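PDB 3I2D: E3 SUMO-protein ligase SIZ1 from Saccharomyces cerevisiae, which acts as an E3 ligase that attaches the ubiquitin-like modifier SUMO (Smt3) to septins and the sliding clamp PCNA. Local coordinates for residues A[270-275]-A[291-296]; A[248-253]-A[321-326]; A[215-220]-A[302-307]; A[256-261]-A[311-316]. All coordinates share one frame; numbering follows the deposited sequence.

In the fold
From the N terminus, the chain first reaches 215-220, between helices 207-215 and 222-234, then 248-253, 256-261 and 270-275 in the SP-RING. It then meets these segments again on the way out. Contact 1 closes first, at 291-296 round the zinc, and is nested inside the other three loops. Contact 3 closes next, tying the interhelical linker to strand 303-305; its loop crosses those of contacts 2 and 4. Contact 4 sets the end of helix 307-313 against 256-261, and contact 2, which encloses it, pairs strands 245-249 and 322-326. Contact 1 touches each of the others, and Asp275 reaches the backbone of Lys260 and Tyr261.

Contact 1 (A[270-275]-A[291-296]); sequences HLQCFD and CPVCQI. With ZN (zinc ion), chain B.
His270 NE2, Cys291 SG and Cys294 SG grip one zinc ion, with the nitrogen 2.1 Å from the metal; Cys268 is the fourth ligand of this three-cysteine, one-histidine site of the SP-RING. Both sulfurs lie at the edge of the imidazole. Over one face of that ring comes Val293, its CG1 3.8 Å from the His270 centroid and almost above the centre, while its other methyl, CG2, meets the aliphatic CG of Gln272. Further out, Pro292 sets its CD over a face of the Phe274 ring, 3.9 Å from the centroid and offset toward the rim, and Cys291 SG approaches the same ring obliquely, 3.8 Å from Phe274 CE1. With CG between backbone N and carbonyl carbon (chi1 52°), the Phe274 ring is laid against Pro292 CD; it also meets Phe279. An alanine at Phe274 would remove that ring and is likely to leave Pro292 and the Cys291 sulfur without their apolar backing, opening a gap beside the Cys291 ligand. Two backbone donors, Val293 N and Cys294 N, make weak bonds to Cys291 SG, the latter nearly straight at 175°. Zinc and these N-H groups together probably spread the negative charge of the Cys291 thiolate.

Contact 2 (A[248-253]-A[321-326]); sequences MSLQCP and EQVELT
Met248 and Val323 form an antiparallel hydrogen-bonded pair, the two chain directions 159° apart, with Met248 N 3.0 Å from Val323 O and Val323 N 2.9 Å from Met248 O. This joins the edge strand 245-249 to the central strand 322-326 of a three-stranded antiparallel sheet, completed by 331-333, at one end of the SP-RING part. Ser249 and Gln322 make the neighbouring non-hydrogen-bonded pair. Beyond it the 248-253 segment leaves the sheet, yet Leu250 N still reaches Glu321 O at 3.1 Å; this donor sits well above the carbonyl plane, 50° out of it, unlike the two bonds of the Met248 pair.

The side chains of Met248 and Val323 share the sheet face that helix 307-313 covers through Val309 and Ile312. There Val323 CG2 points at the fork of Leu250, 3.6 Å from its CD2 and nearly as close to CD1, so one methyl meets both branches. Leu325 CD1 comes to Met248 CB at 4.1 Å, a looser touch on the same side.

Gln251 and Glu321 lie one over the other: the amide and carboxylate planes are only 18° apart, and Gln251 CD rests 3.9 Å from Glu321 CG. A bend at chi2 (-57°) brings the Gln251 amide over the Glu321 side chain. Ser249 works in both directions, as its OG makes a weak bond to Glu321 O, 3.4 Å away, and closes an ST turn by accepting from Gln251 N at 2.9 Å.

Contact 3 (A[215-220]-A[302-307]); sequences LQHPKI and NLAISE
Ile220 and Ser306 make a single beta bridge, by which the linker between helices 207-215 and 222-234 is pinned at the end of strand 303-305, an outer strand of the SP-RING sheet formed with 262-265 and 274-275. Ile220 N is 2.9 Å from Ile305 O, and Ile220 O takes Glu307 N at 3.1 Å, just where Ser306 caps the following helix through Val309 N.

Lys219 runs out beside this bridge. Its CB lies against Ile305 O; CG passes the flank of Glu307; CD, crossing the glutamate chain at about a right angle, lies against both CB, 3.4 Å away, and OE2 of Glu307. CE is farther from OE2, and bends at chi3 (75°) and chi4 carry NZ to the side of Ile305, 3.8 Å from its CB. The ammonium therefore ends 5.4 Å from Glu307 OE2, a distance at which the opposite charges may still attract, though they do not touch.

Earlier in the linker, His217 ND1 donates to Pro218 O at 2.7 Å. Leu303 O stands over one ring face and Pro218 CD over the other, while the methyl of Ala304 meets the ring obliquely. With a leucine at His217, Pro218 O would lose that donor and the proline loop is likely to be less firmly set over Ala304.

Leu215 crosses Ile305 obliquely, its CD2 meeting Ile305 CG1. Two waters bridge the segments: one spans His217 O and Ile305 N, while the other donates to Ile220 O and lies 3.1 Å from Ser306 OG.

Contact 4 (A[256-261]-A[311-316]); sequences YTRMKY and DILQNC
The Arg258 and Leu313 side chains run alongside each other, pointing opposite ways, and bring the 256-261 loop of the SP-RING against the last turn of helix 307-313. The contact is small, and its apolar part centres on Leu313. Its CD2 meets Met259 CB at 3.6 Å and also lies against Met259 O, while CD1 sits over one face of the Arg258 guanidinium, 4.1 Å above the plane and toward its rim. Leu250, just past strand 245-249, touches both Arg258 and Leu313.

The polar contacts belong to the arginine. With CG anti to the backbone N (chi1 172°) and a bend at chi2 (87°), the chain swings its head group to the helix end. There NH2 donates to Cys316 O at 3.0 Å, a weak bond bent to 132°, with the acceptor at the edge of the guanidinium near its plane. NH1 makes another weak bond, to Gln317 O.

One water bridges the segments, accepting from Arg258 NE and donating to Leu313 O at 2.7 Å. Just past the helix, Asn315 turns back: its N bonds to Ile312 O, and its ND2 to Asp311 O at 3.1 Å.

Carbonyls at and just after the helix end thus find donors: Asp311 and Ile312 from Asn315, Leu313 through water, Cys316 from the arginine. A positive group set at the carbonyl end of a helix probably has a favourable electrostatic interaction with it, though its direct bonds to Cys316 O and Gln317 O are weak.

Contact 1 (A[270-275]-A[291-296])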
loop_
_atom_site.group_PDB
_atom_site.type_symbol
_atom_site.label_atom_id
_atom_site.label_comp_id
_atom_site.label_asym_id
_atom_site.label_seq_id
_atom_site.Cartn_x
_atom_site.Cartn_y
_atom_site.Cartn_z
ATOM N N HIS A 270 11.060 -16.170 -13.740
ATOM C CA HIS A 270 10.806 -15.795 -15.121
ATOM C C HIS A 270 11.679 -14.610 -15.500
ATOM O O HIS A 270 12.055 -13.799 -14.654
ATOM C CB HIS A 270 9.304 -15.493 -15.360
ATOM C CG HIS A 270 8.748 -14.374 -14.530
ATOM N ND1 HIS A 270 9.033 -13.048 -14.773
ATOM C CD2 HIS A 270 7.918 -14.386 -13.457
ATOM C CE1 HIS A 270 8.407 -12.293 -13.886
ATOM N NE2 HIS A 270 7.722 -13.081 -13.076
ATOM N N LEU A 271 12.019 -14.546 -16.780
ATOM C CA LEU A 271 12.855 -13.494 -17.321
ATOM C C LEU A 271 12.148 -12.148 -17.435
ATOM O O LEU A 271 12.726 -11.107 -17.103
ATOM C CB LEU A 271 13.350 -13.920 -18.696
ATOM C CG LEU A 271 14.855 -14.057 -18.885
ATOM C CD1 LEU A 271 15.488 -14.799 -17.715
ATOM C CD2 LEU A 271 15.089 -14.788 -20.193
ATOM N N GLN A 272 10.901 -12.176 -17.904
ATOM C CA GLN A 272 10.106 -10.963 -18.088
ATOM C C GLN A 272 9.988 -10.114 -16.829
ATOM O O GLN A 272 9.535 -10.585 -15.788
ATOM C CB GLN A 272 8.699 -11.314 -18.605
ATOM C CG GLN A 272 7.785 -10.105 -18.929
ATOM C CD GLN A 272 8.462 -9.062 -19.824
ATOM O OE1 GLN A 272 9.098 -9.404 -20.829
ATOM N NE2 GLN A 272 8.317 -7.785 -19.468
ATOM N N CYS A 273 10.412 -8.858 -16.937
ATOM C CA CYS A 273 10.320 -7.929 -15.824
ATOM C C CYS A 273 9.172 -6.995 -16.134
ATOM O O CYS A 273 8.492 -7.149 -17.148
ATOM C CB CYS A 273 11.606 -7.120 -15.681
ATOM S SG CYS A 273 13.051 -8.113 -15.308
ATOM N N PHE A 274 8.944 -6.034 -15.252
ATOM C CA PHE A 274 7.888 -5.048 -15.452
ATOM C C PHE A 274 8.431 -3.757 -14.859
ATOM O O PHE A 274 9.373 -3.791 -14.074
ATOM C CB PHE A 274 6.600 -5.470 -14.745
ATOM C CG PHE A 274 6.798 -5.817 -13.317
ATOM C CD1 PHE A 274 6.996 -7.139 -12.938
ATOM C CD2 PHE A 274 6.805 -4.821 -12.342
ATOM C CE1 PHE A 274 7.198 -7.473 -11.605
ATOM C CE2 PHE A 274 7.004 -5.138 -11.014
ATOM C CZ PHE A 274 7.201 -6.475 -10.637
ATOM N N ASP A 275 7.847 -2.620 -15.220
ATOM C CA ASP A 275 8.360 -1.358 -14.729
ATOM C C ASP A 275 8.022 -1.073 -13.276
ATOM O O ASP A 275 6.850 -0.928 -12.928
ATOM C CB ASP A 275 7.866 -0.233 -15.629
ATOM C CG ASP A 275 8.589 1.061 -15.358
ATOM O OD1 ASP A 275 8.114 1.841 -14.508
ATOM O OD2 ASP A 275 9.659 1.284 -15.969
ATOM N N CYS A 291 2.502 -10.080 -8.871
ATOM C CA CYS A 291 3.299 -9.855 -10.050
ATOM C C CYS A 291 2.395 -9.839 -11.281
ATOM O O CYS A 291 1.541 -10.705 -11.428
ATOM C CB CYS A 291 4.362 -10.956 -10.164
ATOM S SG CYS A 291 5.430 -10.840 -11.610
ATOM N N PRO A 292 2.565 -8.839 -12.174
ATOM C CA PRO A 292 1.780 -8.686 -13.409
ATOM C C PRO A 292 2.060 -9.797 -14.412
ATOM O O PRO A 292 1.253 -10.062 -15.305
ATOM C CB PRO A 292 2.241 -7.337 -13.960
ATOM C CG PRO A 292 2.772 -6.614 -12.759
ATOM C CD PRO A 292 3.475 -7.692 -12.000
ATOM N N VAL A 293 3.214 -10.436 -14.262
ATOM C CA VAL A 293 3.626 -11.507 -15.161
ATOM C C VAL A 293 3.201 -12.929 -14.713
ATOM O O VAL A 293 2.544 -13.648 -15.471
ATOM C CB VAL A 293 5.163 -11.458 -15.367
ATOM C CG1 VAL A 293 5.589 -12.478 -16.395
ATOM C CG2 VAL A 293 5.583 -10.076 -15.808
ATOM N N CYS A 294 3.563 -13.314 -13.489
ATOM C CA CYS A 294 3.252 -14.642 -12.940
ATOM C C CYS A 294 2.169 -14.656 -11.851
ATOM O O CYS A 294 1.876 -15.700 -11.265
ATOM C CB CYS A 294 4.522 -15.264 -12.362
ATOM S SG CYS A 294 5.177 -14.392 -10.912
ATOM N N GLN A 295 1.601 -13.491 -11.568
ATOM C CA GLN A 295 0.554 -13.343 -10.567
ATOM C C GLN A 295 0.874 -13.770 -9.147
ATOM O O GLN A 295 -0.019 -13.741 -8.307
ATOM C CB GLN A 295 -0.712 -14.075 -10.997
ATOM C CG GLN A 295 -1.369 -13.556 -12.252
ATOM C CD GLN A 295 -0.564 -13.864 -13.496
ATOM O OE1 GLN A 295 -0.100 -14.995 -13.688
ATOM N NE2 GLN A 295 -0.402 -12.863 -14.360
ATOM N N ILE A 296 2.106 -14.164 -8.843
ATOM C CA ILE A 296 2.394 -14.568 -7.462
ATOM C C ILE A 296 2.345 -13.386 -6.507
ATOM O O ILE A 296 2.262 -12.241 -6.930
ATOM C CB ILE A 296 3.793 -15.246 -7.296
ATOM C CG1 ILE A 296 4.899 -14.197 -7.187
ATOM C CG2 ILE A 296 4.062 -16.161 -8.458
ATOM C CD1 ILE A 296 6.253 -14.769 -6.769
HETATM ZN ZN ZN B . 6.723 -12.730 -11.245
#

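Contact 2 (A[248-253]-A[321-326])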
loop_
_atom_site.group_PDB
_atom_site.type_symbol
_atom_site.label_atom_id
_atom_site.label_comp_id
_atom_site.label_asym_id
_atom_site.label_seq_id
_atom_site.Cartn_x
_atom_site.Cartn_y
_atom_site.Cartn_z
ATOM N N MET A 248 12.551 -11.958 -25.575
ATOM C CA MET A 248 12.134 -11.239 -24.382
ATOM C C MET A 248 11.749 -9.843 -24.793
ATOM O O MET A 248 12.366 -9.281 -25.691
ATOM C CB MET A 248 13.279 -11.170 -23.375
ATOM C CG MET A 248 13.018 -10.260 -22.192
ATOM S SD MET A 248 14.385 -10.246 -21.019
ATOM C CE MET A 248 15.421 -8.987 -21.755
ATOM N N SER A 249 10.738 -9.284 -24.133
ATOM C CA SER A 249 10.273 -7.939 -24.446
ATOM C C SER A 249 10.904 -6.884 -23.561
ATOM O O SER A 249 11.190 -7.130 -22.393
ATOM C CB SER A 249 8.757 -7.846 -24.294
ATOM O OG SER A 249 8.297 -6.529 -24.558
ATOM N N LEU A 250 11.117 -5.705 -24.130
ATOM C CA LEU A 250 11.674 -4.588 -23.384
ATOM C C LEU A 250 10.485 -3.743 -22.895
ATOM O O LEU A 250 10.648 -2.757 -22.173
ATOM C CB LEU A 250 12.580 -3.751 -24.288
ATOM C CG LEU A 250 13.755 -4.487 -24.930
ATOM C CD1 LEU A 250 14.644 -3.479 -25.648
ATOM C CD2 LEU A 250 14.546 -5.233 -23.860
ATOM N N GLN A 251 9.290 -4.160 -23.302
ATOM C CA GLN A 251 8.049 -3.495 -22.947
ATOM C C GLN A 251 7.500 -3.990 -21.609
ATOM O O GLN A 251 7.630 -5.164 -21.261
ATOM C CB GLN A 251 7.000 -3.732 -24.045
ATOM C CG GLN A 251 7.460 -3.317 -25.443
ATOM C CD GLN A 251 7.876 -1.852 -25.515
ATOM O OE1 GLN A 251 7.039 -0.960 -25.605
ATOM N NE2 GLN A 251 9.175 -1.603 -25.458
ATOM N N CYS A 252 6.878 -3.080 -20.870
ATOM C CA CYS A 252 6.283 -3.404 -19.587
ATOM C C CYS A 252 4.895 -4.003 -19.799
ATOM O O CYS A 252 4.157 -3.581 -20.680
ATOM C CB CYS A 252 6.175 -2.137 -18.743
ATOM S SG CYS A 252 5.435 -2.384 -17.131
ATOM N N PRO A 253 4.515 -5.002 -18.989
ATOM C CA PRO A 253 3.189 -5.611 -19.153
ATOM C C PRO A 253 2.114 -4.701 -18.564
ATOM O O PRO A 253 0.927 -4.837 -18.860
ATOM C CB PRO A 253 3.300 -6.917 -18.375
ATOM C CG PRO A 253 4.768 -7.134 -18.233
ATOM C CD PRO A 253 5.305 -5.759 -18.013
ATOM N N GLU A 321 11.618 -3.156 -29.539
ATOM C CA GLU A 321 10.628 -3.612 -28.572
ATOM C C GLU A 321 10.856 -5.026 -28.086
ATOM O O GLU A 321 10.227 -5.471 -27.129
ATOM C CB GLU A 321 9.214 -3.477 -29.146
ATOM C CG GLU A 321 8.745 -2.025 -29.276
ATOM C CD GLU A 321 7.306 -1.910 -29.759
ATOM O OE1 GLU A 321 6.793 -0.768 -29.844
ATOM O OE2 GLU A 321 6.691 -2.961 -30.051
ATOM N N GLN A 322 11.750 -5.741 -28.753
ATOM C CA GLN A 322 12.072 -7.097 -28.343
ATOM C C GLN A 322 13.536 -7.369 -28.555
ATOM O O GLN A 322 14.206 -6.680 -29.322
ATOM C CB GLN A 322 11.269 -8.118 -29.129
ATOM C CG GLN A 322 9.800 -8.097 -28.833
ATOM C CD GLN A 322 9.059 -9.111 -29.659
ATOM O OE1 GLN A 322 9.109 -9.081 -30.894
ATOM N NE2 GLN A 322 8.367 -10.028 -28.986
ATOM N N VAL A 323 14.033 -8.382 -27.867
ATOM C CA VAL A 323 15.423 -8.753 -28.000
ATOM C C VAL A 323 15.517 -10.272 -28.054
ATOM O O VAL A 323 14.758 -10.976 -27.383
ATOM C CB VAL A 323 16.241 -8.212 -26.828
ATOM C CG1 VAL A 323 17.672 -8.606 -26.980
ATOM C CG2 VAL A 323 16.142 -6.704 -26.791
ATOM N N GLU A 324 16.422 -10.775 -28.892
ATOM C CA GLU A 324 16.612 -12.212 -29.003
ATOM C C GLU A 324 17.786 -12.605 -28.129
ATOM O O GLU A 324 18.869 -12.027 -28.223
ATOM C CB GLU A 324 16.881 -12.630 -30.444
ATOM C CG GLU A 324 17.001 -14.137 -30.592
ATOM C CD GLU A 324 16.358 -14.663 -31.860
ATOM O OE1 GLU A 324 15.162 -14.366 -32.094
ATOM O OE2 GLU A 324 17.046 -15.381 -32.615
ATOM N N LEU A 325 17.553 -13.586 -27.266
ATOM C CA LEU A 325 18.573 -14.059 -26.349
ATOM C C LEU A 325 19.041 -15.455 -26.720
ATOM O O LEU A 325 18.238 -16.302 -27.123
ATOM C CB LEU A 325 18.023 -14.080 -24.919
ATOM C CG LEU A 325 17.519 -12.760 -24.337
ATOM C CD1 LEU A 325 16.952 -13.005 -22.944
ATOM C CD2 LEU A 325 18.660 -11.751 -24.290
ATOM N N THR A 326 20.344 -15.682 -26.579
ATOM C CA THR A 326 20.933 -16.985 -26.863
ATOM C C THR A 326 21.495 -17.596 -25.577
ATOM O O THR A 326 21.895 -16.882 -24.645
ATOM C CB THR A 326 22.059 -16.899 -27.937
ATOM O OG1 THR A 326 23.057 -15.949 -27.538
ATOM C CG2 THR A 326 21.473 -16.489 -29.274
#

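Contact 3 (A[215-220]-A[302-307])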
loop_
_atom_site.group_PDB
_atom_site.type_symbol
_atom_site.label_atom_id
_atom_site.label_comp_id
_atom_site.label_asym_id
_atom_site.label_seq_id
_atom_site.Cartn_x
_atom_site.Cartn_y
_atom_site.Cartn_z
ATOM N N LEU A 215 15.380 0.760 -6.032
ATOM C CA LEU A 215 16.687 0.994 -6.665
ATOM C C LEU A 215 17.847 0.815 -5.691
ATOM O O LEU A 215 18.969 0.545 -6.098
ATOM C CB LEU A 215 16.779 2.407 -7.240
ATOM C CG LEU A 215 15.810 2.833 -8.342
ATOM C CD1 LEU A 215 16.137 4.265 -8.745
ATOM C CD2 LEU A 215 15.915 1.894 -9.545
ATOM N N GLN A 216 17.571 0.972 -4.406
ATOM C CA GLN A 216 18.585 0.854 -3.369
ATOM C C GLN A 216 18.635 -0.578 -2.850
ATOM O O GLN A 216 19.333 -0.899 -1.889
ATOM C CB GLN A 216 18.259 1.847 -2.238
ATOM C CG GLN A 216 19.005 1.631 -0.922
ATOM C CD GLN A 216 18.446 2.482 0.213
ATOM O OE1 GLN A 216 17.225 2.638 0.350
ATOM N NE2 GLN A 216 19.336 3.020 1.047
ATOM N N HIS A 217 17.882 -1.452 -3.494
ATOM C CA HIS A 217 17.860 -2.843 -3.080
ATOM C C HIS A 217 18.784 -3.585 -4.021
ATOM O O HIS A 217 18.762 -3.351 -5.231
ATOM C CB HIS A 217 16.434 -3.391 -3.164
ATOM C CG HIS A 217 16.328 -4.862 -2.909
ATOM N ND1 HIS A 217 16.873 -5.806 -3.754
ATOM C CD2 HIS A 217 15.698 -5.554 -1.927
ATOM C CE1 HIS A 217 16.583 -7.016 -3.307
ATOM N NE2 HIS A 217 15.871 -6.891 -2.200
ATOM N N PRO A 218 19.624 -4.485 -3.475
ATOM C CA PRO A 218 20.568 -5.269 -4.282
ATOM C C PRO A 218 19.871 -5.733 -5.552
ATOM O O PRO A 218 18.846 -6.405 -5.486
ATOM C CB PRO A 218 20.914 -6.436 -3.363
ATOM C CG PRO A 218 20.834 -5.824 -2.007
ATOM C CD PRO A 218 19.588 -4.977 -2.083
ATOM N N LYS A 219 20.398 -5.365 -6.711
ATOM C CA LYS A 219 19.747 -5.793 -7.933
ATOM C C LYS A 219 19.841 -7.305 -8.118
ATOM O O LYS A 219 20.372 -8.006 -7.268
ATOM C CB LYS A 219 20.321 -5.048 -9.143
ATOM C CG LYS A 219 21.811 -4.925 -9.191
ATOM C CD LYS A 219 22.252 -4.144 -10.441
ATOM C CE LYS A 219 22.009 -2.643 -10.315
ATOM N NZ LYS A 219 20.594 -2.344 -10.037
ATOM N N ILE A 220 19.272 -7.809 -9.202
ATOM C CA ILE A 220 19.323 -9.226 -9.500
ATOM C C ILE A 220 20.451 -9.230 -10.518
ATOM O O ILE A 220 20.275 -8.813 -11.664
ATOM C CB ILE A 220 17.997 -9.699 -10.135
ATOM C CG1 ILE A 220 16.855 -9.476 -9.146
ATOM C CG2 ILE A 220 18.064 -11.170 -10.514
ATOM C CD1 ILE A 220 15.496 -9.668 -9.761
ATOM N N ASN A 302 11.029 -7.294 -1.499
ATOM C CA ASN A 302 11.640 -8.265 -2.403
ATOM C C ASN A 302 11.727 -7.783 -3.836
ATOM O O ASN A 302 12.167 -8.523 -4.716
ATOM C CB ASN A 302 10.850 -9.562 -2.383
ATOM C CG ASN A 302 10.953 -10.273 -1.066
ATOM O OD1 ASN A 302 10.290 -11.285 -0.844
ATOM N ND2 ASN A 302 11.792 -9.756 -0.181
ATOM N N LEU A 303 11.303 -6.547 -4.073
ATOM C CA LEU A 303 11.316 -5.991 -5.414
ATOM C C LEU A 303 12.710 -5.439 -5.722
ATOM O O LEU A 303 13.207 -4.562 -5.015
ATOM C CB LEU A 303 10.254 -4.895 -5.517
ATOM C CG LEU A 303 9.641 -4.581 -6.886
ATOM C CD1 LEU A 303 8.944 -5.818 -7.423
ATOM C CD2 LEU A 303 8.638 -3.436 -6.765
ATOM N N ALA A 304 13.339 -5.969 -6.767
ATOM C CA ALA A 304 14.675 -5.537 -7.171
ATOM C C ALA A 304 14.795 -5.293 -8.681
ATOM O O ALA A 304 14.080 -5.894 -9.478
ATOM C CB ALA A 304 15.704 -6.575 -6.739
ATOM N N ILE A 305 15.710 -4.408 -9.062
ATOM C CA ILE A 305 15.945 -4.099 -10.465
ATOM C C ILE A 305 16.708 -5.270 -11.047
ATOM O O ILE A 305 17.535 -5.862 -10.365
ATOM C CB ILE A 305 16.838 -2.832 -10.631
ATOM C CG1 ILE A 305 16.077 -1.585 -10.181
ATOM C CG2 ILE A 305 17.304 -2.691 -12.090
ATOM C CD1 ILE A 305 14.756 -1.416 -10.870
ATOM N N SER A 306 16.431 -5.607 -12.302
ATOM C CA SER A 306 17.136 -6.691 -12.973
ATOM C C SER A 306 18.286 -6.070 -13.747
ATOM O O SER A 306 18.074 -5.365 -14.725
ATOM C CB SER A 306 16.218 -7.423 -13.945
ATOM O OG SER A 306 16.965 -8.036 -14.982
ATOM N N GLU A 307 19.505 -6.339 -13.300
ATOM C CA GLU A 307 20.681 -5.795 -13.942
ATOM C C GLU A 307 20.793 -6.265 -15.386
ATOM O O GLU A 307 21.180 -5.492 -16.276
ATOM C CB GLU A 307 21.928 -6.197 -13.168
ATOM C CG GLU A 307 23.156 -5.420 -13.583
ATOM C CD GLU A 307 24.385 -5.830 -12.809
ATOM O OE1 GLU A 307 24.885 -6.951 -13.054
ATOM O OE2 GLU A 307 24.839 -5.030 -11.955
HETATM O O HOH W 1 17.003 -2.944 -7.168
HETATM O O HOH W 2 19.571 -9.317 -14.002
#

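Contact 4 (A[256-261]-A[311-316])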
loop_
_atom_site.group_PDB
_atom_site.type_symbol
_atom_site.label_atom_id
_atom_site.label_comp_id
_atom_site.label_asym_id
_atom_site.label_seq_id
_atom_site.Cartn_x
_atom_site.Cartn_y
_atom_site.Cartn_z
ATOM N N TYR A 256 2.662 -1.245 -21.246
ATOM C CA TYR A 256 2.675 -1.562 -22.672
ATOM C C TYR A 256 3.567 -0.530 -23.363
ATOM O O TYR A 256 3.346 -0.151 -24.511
ATOM C CB TYR A 256 1.254 -1.548 -23.248
ATOM C CG TYR A 256 0.350 -2.588 -22.624
ATOM C CD1 TYR A 256 -0.395 -2.304 -21.478
ATOM C CD2 TYR A 256 0.285 -3.880 -23.146
ATOM C CE1 TYR A 256 -1.182 -3.285 -20.859
ATOM C CE2 TYR A 256 -0.495 -4.873 -22.542
ATOM C CZ TYR A 256 -1.223 -4.573 -21.397
ATOM O OH TYR A 256 -1.958 -5.573 -20.780
ATOM N N THR A 257 4.589 -0.098 -22.630
ATOM C CA THR A 257 5.559 0.888 -23.089
ATOM C C THR A 257 6.957 0.435 -22.697
ATOM O O THR A 257 7.116 -0.450 -21.854
ATOM C CB THR A 257 5.306 2.243 -22.422
ATOM O OG1 THR A 257 4.053 2.755 -22.878
ATOM C CG2 THR A 257 6.425 3.238 -22.741
ATOM N N ARG A 258 7.960 1.046 -23.318
ATOM C CA ARG A 258 9.365 0.758 -23.035
ATOM C C ARG A 258 9.561 0.816 -21.522
ATOM O O ARG A 258 9.086 1.756 -20.882
ATOM C CB ARG A 258 10.231 1.834 -23.689
ATOM C CG ARG A 258 11.714 1.811 -23.351
ATOM C CD ARG A 258 12.458 0.876 -24.286
ATOM N NE ARG A 258 13.849 1.269 -24.470
ATOM C CZ ARG A 258 14.610 0.850 -25.470
ATOM N NH1 ARG A 258 14.122 0.026 -26.388
ATOM N NH2 ARG A 258 15.864 1.254 -25.550
ATOM N N MET A 259 10.238 -0.175 -20.944
ATOM C CA MET A 259 10.487 -0.153 -19.508
ATOM C C MET A 259 11.623 0.821 -19.233
ATOM O O MET A 259 12.466 1.088 -20.101
ATOM C CB MET A 259 10.884 -1.535 -18.974
ATOM C CG MET A 259 9.726 -2.460 -18.626
ATOM S SD MET A 259 10.339 -4.121 -18.167
ATOM C CE MET A 259 10.705 -4.878 -19.756
ATOM N N LYS A 260 11.643 1.338 -18.012
ATOM C CA LYS A 260 12.665 2.272 -17.585
ATOM C C LYS A 260 13.302 1.711 -16.293
ATOM O O LYS A 260 14.456 1.988 -15.979
ATOM C CB LYS A 260 12.015 3.648 -17.370
ATOM C CG LYS A 260 12.984 4.815 -17.331
ATOM C CD LYS A 260 12.274 6.184 -17.167
ATOM C CE LYS A 260 11.404 6.555 -18.384
ATOM N NZ LYS A 260 12.187 6.667 -19.665
ATOM N N TYR A 261 12.543 0.913 -15.548
ATOM C CA TYR A 261 13.048 0.295 -14.316
ATOM C C TYR A 261 12.611 -1.171 -14.303
ATOM O O TYR A 261 11.640 -1.521 -13.630
ATOM C CB TYR A 261 12.480 0.994 -13.083
ATOM C CG TYR A 261 12.713 2.477 -13.062
ATOM C CD1 TYR A 261 11.760 3.360 -13.567
ATOM C CD2 TYR A 261 13.898 3.001 -12.553
ATOM C CE1 TYR A 261 11.982 4.728 -13.562
ATOM C CE2 TYR A 261 14.137 4.371 -12.542
ATOM C CZ TYR A 261 13.175 5.228 -13.048
ATOM O OH TYR A 261 13.415 6.580 -13.037
ATOM N N ASP A 311 20.662 -3.547 -18.334
ATOM C CA ASP A 311 21.774 -3.409 -19.275
ATOM C C ASP A 311 21.280 -3.312 -20.719
ATOM O O ASP A 311 21.596 -2.358 -21.428
ATOM C CB ASP A 311 22.737 -4.593 -19.146
ATOM C CG ASP A 311 23.743 -4.417 -18.016
ATOM O OD1 ASP A 311 23.593 -3.440 -17.239
ATOM O OD2 ASP A 311 24.676 -5.259 -17.912
ATOM N N ILE A 312 20.506 -4.300 -21.156
ATOM C CA ILE A 312 19.991 -4.287 -22.520
ATOM C C ILE A 312 19.217 -2.993 -22.774
ATOM O O ILE A 312 19.372 -2.349 -23.806
ATOM C CB ILE A 312 19.043 -5.492 -22.775
ATOM C CG1 ILE A 312 19.775 -6.800 -22.466
ATOM C CG2 ILE A 312 18.549 -5.484 -24.225
ATOM C CD1 ILE A 312 18.938 -8.029 -22.707
ATOM N N LEU A 313 18.394 -2.608 -21.808
ATOM C CA LEU A 313 17.559 -1.416 -21.917
ATOM C C LEU A 313 18.360 -0.128 -22.060
ATOM O O LEU A 313 17.992 0.767 -22.820
ATOM C CB LEU A 313 16.651 -1.338 -20.689
ATOM C CG LEU A 313 15.153 -1.117 -20.877
ATOM C CD1 LEU A 313 14.579 -1.949 -22.017
ATOM C CD2 LEU A 313 14.483 -1.465 -19.566
ATOM N N GLN A 314 19.459 -0.048 -21.321
ATOM C CA GLN A 314 20.318 1.128 -21.340
ATOM C C GLN A 314 21.325 1.053 -22.478
ATOM O O GLN A 314 22.246 1.862 -22.542
ATOM C CB GLN A 314 21.064 1.245 -20.005
ATOM C CG GLN A 314 21.116 2.651 -19.442
ATOM C CD GLN A 314 19.733 3.195 -19.110
ATOM O OE1 GLN A 314 18.866 3.296 -19.980
ATOM N NE2 GLN A 314 19.525 3.551 -17.845
ATOM N N ASN A 315 21.155 0.080 -23.369
ATOM C CA ASN A 315 22.064 -0.101 -24.494
ATOM C C ASN A 315 21.346 -0.617 -25.726
ATOM O O ASN A 315 21.888 -1.438 -26.468
ATOM C CB ASN A 315 23.165 -1.081 -24.117
ATOM C CG ASN A 315 24.201 -0.465 -23.222
ATOM O OD1 ASN A 315 25.267 -0.078 -23.685
ATOM N ND2 ASN A 315 23.892 -0.353 -21.934
ATOM N N CYS A 316 20.133 -0.124 -25.946
ATOM C CA CYS A 316 19.334 -0.553 -27.080
ATOM C C CYS A 316 18.660 0.647 -27.733
ATOM O O CYS A 316 18.445 1.669 -27.084
ATOM C CB CYS A 316 18.286 -1.550 -26.604
ATOM S SG CYS A 316 17.353 -2.312 -27.908
HETATM O O HOH W 3 15.596 1.975 -22.775
#